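Local coordinates for ribonuclease T2 (Homo sapiens, PDB 3T0O), which cleaves single-stranded RNA, preferably between purine and uridine residues, and degrades microbial RNA into products sensed by TLR8 in innate immunity, at residues A[168-180]-A[214-226]. Numbering follows the deposited sequence. Where two conformers were deposited one is given.
Sequences EVQTIGQIELCLT and LRVCEDGPVFYPP
The side-chain amide of Gln170 reaches into the turn 217-221 and makes three hydrogen bonds to its backbone. OE1 accepts the backbone N-H of Glu218 in the carbonyl plane, on a lone pair, 2.9 Å from OE1 to Glu218 N. NE2 donates to Glu218 O at 2.9 Å, nearly straight (171°) and in the plane of the amide. The second NE2 bond, 3.0 Å to Pro221 O, comes from above that carbonyl's plane. CG sits between the backbone N and carbonyl carbon (chi1 65°), and the chain beyond is extended, which carries the amide into the turn. The main chain of Gln170 pairs as well: its O accepts Phe223 N. Ile172 N then bonds to Phe223 O, giving a single bridge of Thr171 with Phe223.

Apolar contacts border this bridge. Val222 CG2, anti to the backbone N, lies 3.7 Å from Ile172 CB. Ile172 CG2 approaches the Tyr224 ring obliquely, 3.6 Å from CD1. Thr171 CG2 lies 3.5 Å from Pro225 CD, and Val169 CG2 meets Phe223 CB. Val141 of helix 141-152 touches both Gln170 and Val222.

Further along, Leu214 CD1 rests 3.7 Å from Gln174 CD, the side chains crossing at about a right angle. Gln174 OE1 is hydrogen-bonded to His41 ND1, of a predicted active-site residue. NE2 bonds to Gln159, which Gly173 and Gln174 both face in a classic beta bulge. The Cys160-Cys217 disulfide ties the turn to strand 157-161. Bonds on both OE1 and NE2 set which way round the Gln170 amide lies: flipped, it would turn NE2 to the Glu218 N-H and OE1 to two carbonyl oxygens.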
loop_
_atom_site.group_PDB
_atom_site.type_symbol
_atom_site.label_atom_id
_atom_site.label_comp_id
_atom_site.label_asym_id
_atom_site.label_seq_id
_atom_site.Cartn_x
_atom_site.Cartn_y
_atom_site.Cartn_z
ATOM N N GLU A 168 -4.100 -24.130 -6.894
ATOM C CA GLU A 168 -3.132 -23.952 -5.840
ATOM C C GLU A 168 -3.824 -23.142 -4.702
ATOM O O GLU A 168 -5.016 -23.284 -4.492
ATOM C CB GLU A 168 -1.911 -23.275 -6.459
ATOM C CG GLU A 168 -2.321 -22.046 -7.318
ATOM C CD GLU A 168 -1.272 -21.632 -8.342
ATOM O OE1 GLU A 168 -1.251 -22.226 -9.448
ATOM O OE2 GLU A 168 -0.489 -20.701 -8.053
ATOM N N VAL A 169 -3.099 -22.289 -3.974
ATOM C CA VAL A 169 -3.720 -21.513 -2.878
ATOM C C VAL A 169 -3.599 -20.027 -3.213
ATOM O O VAL A 169 -2.796 -19.628 -4.046
ATOM C CB VAL A 169 -3.102 -21.780 -1.418
ATOM C CG1 VAL A 169 -3.246 -23.269 -0.994
ATOM C CG2 VAL A 169 -1.721 -21.385 -1.362
ATOM N N GLN A 170 -4.459 -19.224 -2.597
ATOM C CA GLN A 170 -4.415 -17.755 -2.750
ATOM C C GLN A 170 -3.029 -17.227 -2.334
ATOM O O GLN A 170 -2.329 -17.796 -1.507
ATOM C CB GLN A 170 -5.506 -17.125 -1.920
ATOM C CG GLN A 170 -5.284 -17.360 -0.404
ATOM C CD GLN A 170 -6.408 -17.002 0.488
ATOM O OE1 GLN A 170 -7.362 -16.301 0.105
ATOM N NE2 GLN A 170 -6.331 -17.530 1.680
ATOM N N THR A 171 -2.718 -16.070 -2.888
ATOM C CA THR A 171 -1.442 -15.452 -2.643
ATOM C C THR A 171 -1.645 -14.078 -2.006
ATOM O O THR A 171 -2.388 -13.261 -2.558
ATOM C CB THR A 171 -0.765 -15.261 -3.964
ATOM O OG1 THR A 171 -0.772 -16.521 -4.680
ATOM C CG2 THR A 171 0.678 -14.813 -3.687
ATOM N N ILE A 172 -1.000 -13.822 -0.862
ATOM C CA ILE A 172 -1.191 -12.501 -0.204
ATOM C C ILE A 172 -0.589 -11.427 -1.059
ATOM O O ILE A 172 0.535 -11.577 -1.511
ATOM C CB ILE A 172 -0.672 -12.506 1.228
ATOM C CG1 ILE A 172 -1.059 -11.175 1.920
ATOM C CG2 ILE A 172 0.900 -12.624 1.293
ATOM C CD1 ILE A 172 -0.651 -11.178 3.426
ATOM N N GLY A 173 -1.330 -10.321 -1.181
ATOM C CA GLY A 173 -0.909 -9.214 -2.070
ATOM C C GLY A 173 -0.941 -7.864 -1.386
ATOM O O GLY A 173 -0.177 -7.026 -1.790
ATOM N N GLN A 174 -1.873 -7.655 -0.445
ATOM C CA GLN A 174 -2.087 -6.228 -0.032
ATOM C C GLN A 174 -2.580 -6.190 1.393
ATOM O O GLN A 174 -3.393 -7.019 1.769
ATOM C CB GLN A 174 -3.062 -5.582 -1.046
ATOM C CG GLN A 174 -3.318 -4.090 -0.748
ATOM C CD GLN A 174 -3.839 -3.442 -2.051
ATOM O OE1 GLN A 174 -3.025 -2.997 -2.836
ATOM N NE2 GLN A 174 -5.124 -3.333 -2.167
ATOM N N ILE A 175 -2.048 -5.247 2.179
ATOM C CA ILE A 175 -2.461 -5.104 3.574
ATOM C C ILE A 175 -2.878 -3.678 3.756
ATOM O O ILE A 175 -2.149 -2.753 3.350
ATOM C CB ILE A 175 -1.328 -5.469 4.454
ATOM C CG1 ILE A 175 -1.040 -7.002 4.350
ATOM C CG2 ILE A 175 -1.590 -4.962 5.916
ATOM C CD1 ILE A 175 0.240 -7.437 5.151
ATOM N N GLU A 176 -4.062 -3.500 4.269
ATOM C CA GLU A 176 -4.679 -2.143 4.434
ATOM C C GLU A 176 -4.843 -1.882 5.900
ATOM O O GLU A 176 -5.302 -2.735 6.651
ATOM C CB GLU A 176 -6.021 -2.023 3.745
ATOM C CG GLU A 176 -5.824 -2.364 2.244
ATOM C CD GLU A 176 -7.050 -2.144 1.472
ATOM O OE1 GLU A 176 -8.102 -2.037 2.073
ATOM O OE2 GLU A 176 -6.958 -2.130 0.235
ATOM N N LEU A 177 -4.477 -0.667 6.326
ATOM C CA LEU A 177 -4.651 -0.241 7.740
ATOM C C LEU A 177 -5.392 1.093 7.654
ATOM O O LEU A 177 -4.981 2.015 6.939
ATOM C CB LEU A 177 -3.314 -0.016 8.443
ATOM C CG LEU A 177 -2.524 -1.337 8.675
ATOM C CD1 LEU A 177 -1.028 -1.056 8.854
ATOM C CD2 LEU A 177 -3.159 -2.017 9.900
ATOM N N CYS A 178 -6.481 1.196 8.406
ATOM C CA CYS A 178 -7.247 2.444 8.370
ATOM C C CYS A 178 -6.655 3.451 9.352
ATOM O O CYS A 178 -6.100 3.107 10.390
ATOM C CB CYS A 178 -8.701 2.188 8.680
ATOM S SG CYS A 178 -9.435 1.366 7.207
ATOM N N LEU A 179 -6.812 4.723 8.991
ATOM C CA LEU A 179 -6.177 5.834 9.731
ATOM C C LEU A 179 -7.160 6.961 9.877
ATOM O O LEU A 179 -8.018 7.192 9.012
ATOM C CB LEU A 179 -4.926 6.369 8.980
ATOM C CG LEU A 179 -3.837 5.353 8.716
ATOM C CD1 LEU A 179 -2.788 6.022 7.817
ATOM C CD2 LEU A 179 -3.195 4.897 9.994
ATOM N N THR A 180 -7.068 7.674 10.983
ATOM C CA THR A 180 -8.055 8.748 11.218
ATOM C C THR A 180 -7.856 9.881 10.237
ATOM O O THR A 180 -6.773 10.130 9.755
ATOM C CB THR A 180 -7.991 9.302 12.630
ATOM O OG1 THR A 180 -6.686 9.906 12.841
ATOM C CG2 THR A 180 -8.286 8.153 13.642
ATOM N N LEU A 214 -7.271 -8.262 -6.606
ATOM C CA LEU A 214 -7.127 -8.464 -5.147
ATOM C C LEU A 214 -8.487 -8.507 -4.522
ATOM O O LEU A 214 -9.395 -7.669 -4.840
ATOM C CB LEU A 214 -6.375 -7.343 -4.519
ATOM C CG LEU A 214 -4.908 -7.445 -4.896
ATOM C CD1 LEU A 214 -4.246 -6.122 -4.554
ATOM C CD2 LEU A 214 -4.198 -8.559 -4.165
ATOM N N ARG A 215 -8.698 -9.511 -3.666
ATOM C CA ARG A 215 -9.963 -9.583 -2.940
ATOM C C ARG A 215 -9.616 -9.922 -1.532
ATOM O O ARG A 215 -8.536 -10.357 -1.249
ATOM C CB ARG A 215 -10.826 -10.714 -3.499
ATOM C CG ARG A 215 -11.337 -10.471 -4.892
ATOM C CD ARG A 215 -12.309 -9.320 -4.979
ATOM N NE ARG A 215 -13.042 -9.382 -6.256
ATOM C CZ ARG A 215 -12.617 -8.797 -7.366
ATOM N NH1 ARG A 215 -11.442 -8.134 -7.334
ATOM N NH2 ARG A 215 -13.368 -8.893 -8.495
ATOM N N VAL A 216 -10.596 -9.822 -0.631
ATOM C CA VAL A 216 -10.283 -10.207 0.754
ATOM C C VAL A 216 -9.754 -11.635 0.785
ATOM O O VAL A 216 -10.284 -12.536 0.133
ATOM C CB VAL A 216 -11.572 -10.095 1.609
ATOM C CG1 VAL A 216 -12.675 -10.855 0.968
ATOM C CG2 VAL A 216 -11.327 -10.573 2.998
ATOM N N CYS A 217 -8.672 -11.853 1.548
ATOM C CA CYS A 217 -8.167 -13.214 1.684
ATOM C C CYS A 217 -9.144 -14.073 2.422
ATOM O O CYS A 217 -9.660 -13.662 3.463
ATOM C CB CYS A 217 -6.856 -13.242 2.447
ATOM S SG CYS A 217 -5.522 -12.351 1.663
ATOM N N GLU A 218 -9.326 -15.281 1.909
ATOM C CA GLU A 218 -10.149 -16.283 2.587
ATOM C C GLU A 218 -9.434 -16.845 3.824
ATOM O O GLU A 218 -8.229 -17.024 3.792
ATOM C CB GLU A 218 -10.430 -17.390 1.592
ATOM C CG GLU A 218 -11.276 -16.924 0.403
ATOM C CD GLU A 218 -12.715 -16.498 0.832
ATOM O OE1 GLU A 218 -13.010 -16.457 2.032
ATOM O OE2 GLU A 218 -13.348 -15.981 -0.038
ATOM N N ASP A 219 -10.149 -17.151 4.920
ATOM C CA ASP A 219 -9.456 -17.834 6.005
ATOM C C ASP A 219 -8.835 -19.115 5.452
ATOM O O ASP A 219 -9.404 -19.814 4.555
ATOM C CB ASP A 219 -10.403 -18.183 7.155
ATOM C CG ASP A 219 -10.967 -16.952 7.869
ATOM O OD1 ASP A 219 -12.006 -17.107 8.565
ATOM O OD2 ASP A 219 -10.372 -15.866 7.768
ATOM N N GLY A 220 -7.673 -19.477 5.951
ATOM C CA GLY A 220 -7.022 -20.692 5.525
ATOM C C GLY A 220 -5.620 -20.450 5.003
ATOM O O GLY A 220 -5.046 -19.371 5.245
ATOM N N PRO A 221 -5.078 -21.390 4.260
ATOM C CA PRO A 221 -3.690 -21.250 3.806
ATOM C C PRO A 221 -3.505 -20.132 2.824
ATOM O O PRO A 221 -4.440 -19.767 2.071
ATOM C CB PRO A 221 -3.360 -22.618 3.138
ATOM C CG PRO A 221 -4.445 -23.464 3.554
ATOM C CD PRO A 221 -5.622 -22.713 3.940
ATOM N N VAL A 222 -2.350 -19.515 2.940
ATOM C CA VAL A 222 -2.053 -18.431 2.025
ATOM C C VAL A 222 -0.559 -18.509 1.694
ATOM O O VAL A 222 0.297 -18.830 2.560
ATOM C CB VAL A 222 -2.490 -17.028 2.662
ATOM C CG1 VAL A 222 -1.795 -16.806 3.999
ATOM C CG2 VAL A 222 -2.133 -15.840 1.675
ATOM N N PHE A 223 -0.265 -18.234 0.448
ATOM C CA PHE A 223 1.145 -18.195 0.019
ATOM C C PHE A 223 1.638 -16.773 0.116
ATOM O O PHE A 223 1.023 -15.841 -0.404
ATOM C CB PHE A 223 1.172 -18.712 -1.442
ATOM C CG PHE A 223 2.517 -18.856 -2.053
ATOM C CD1 PHE A 223 3.615 -19.300 -1.333
ATOM C CD2 PHE A 223 2.667 -18.578 -3.400
ATOM C CE1 PHE A 223 4.911 -19.449 -1.945
ATOM C CE2 PHE A 223 3.958 -18.730 -4.022
ATOM C CZ PHE A 223 5.045 -19.172 -3.265
ATOM N N TYR A 224 2.833 -16.623 0.676
ATOM C CA TYR A 224 3.488 -15.314 0.811
ATOM C C TYR A 224 4.817 -15.520 0.047
ATOM O O TYR A 224 5.822 -16.035 0.606
ATOM C CB TYR A 224 3.718 -15.095 2.310
ATOM C CG TYR A 224 4.448 -13.841 2.686
ATOM C CD1 TYR A 224 4.450 -12.719 1.839
ATOM C CD2 TYR A 224 5.033 -13.748 3.912
ATOM C CE1 TYR A 224 5.124 -11.533 2.189
ATOM C CE2 TYR A 224 5.658 -12.600 4.335
ATOM C CZ TYR A 224 5.719 -11.486 3.457
ATOM O OH TYR A 224 6.307 -10.339 3.901
ATOM N N PRO A 225 4.832 -15.186 -1.223
ATOM C CA PRO A 225 5.870 -15.693 -2.129
ATOM C C PRO A 225 7.174 -14.963 -2.008
ATOM O O PRO A 225 7.215 -13.717 -1.972
ATOM C CB PRO A 225 5.286 -15.423 -3.539
ATOM C CG PRO A 225 4.304 -14.370 -3.388
ATOM C CD PRO A 225 3.714 -14.559 -1.950
ATOM N N PRO A 226 8.270 -15.712 -1.898
ATOM C CA PRO A 226 9.608 -15.069 -2.025
ATOM C C PRO A 226 9.774 -14.440 -3.417
ATOM O O PRO A 226 9.354 -15.026 -4.422
ATOM C CB PRO A 226 10.581 -16.237 -1.831
ATOM C CG PRO A 226 9.800 -17.351 -1.355
ATOM C CD PRO A 226 8.339 -17.143 -1.671
#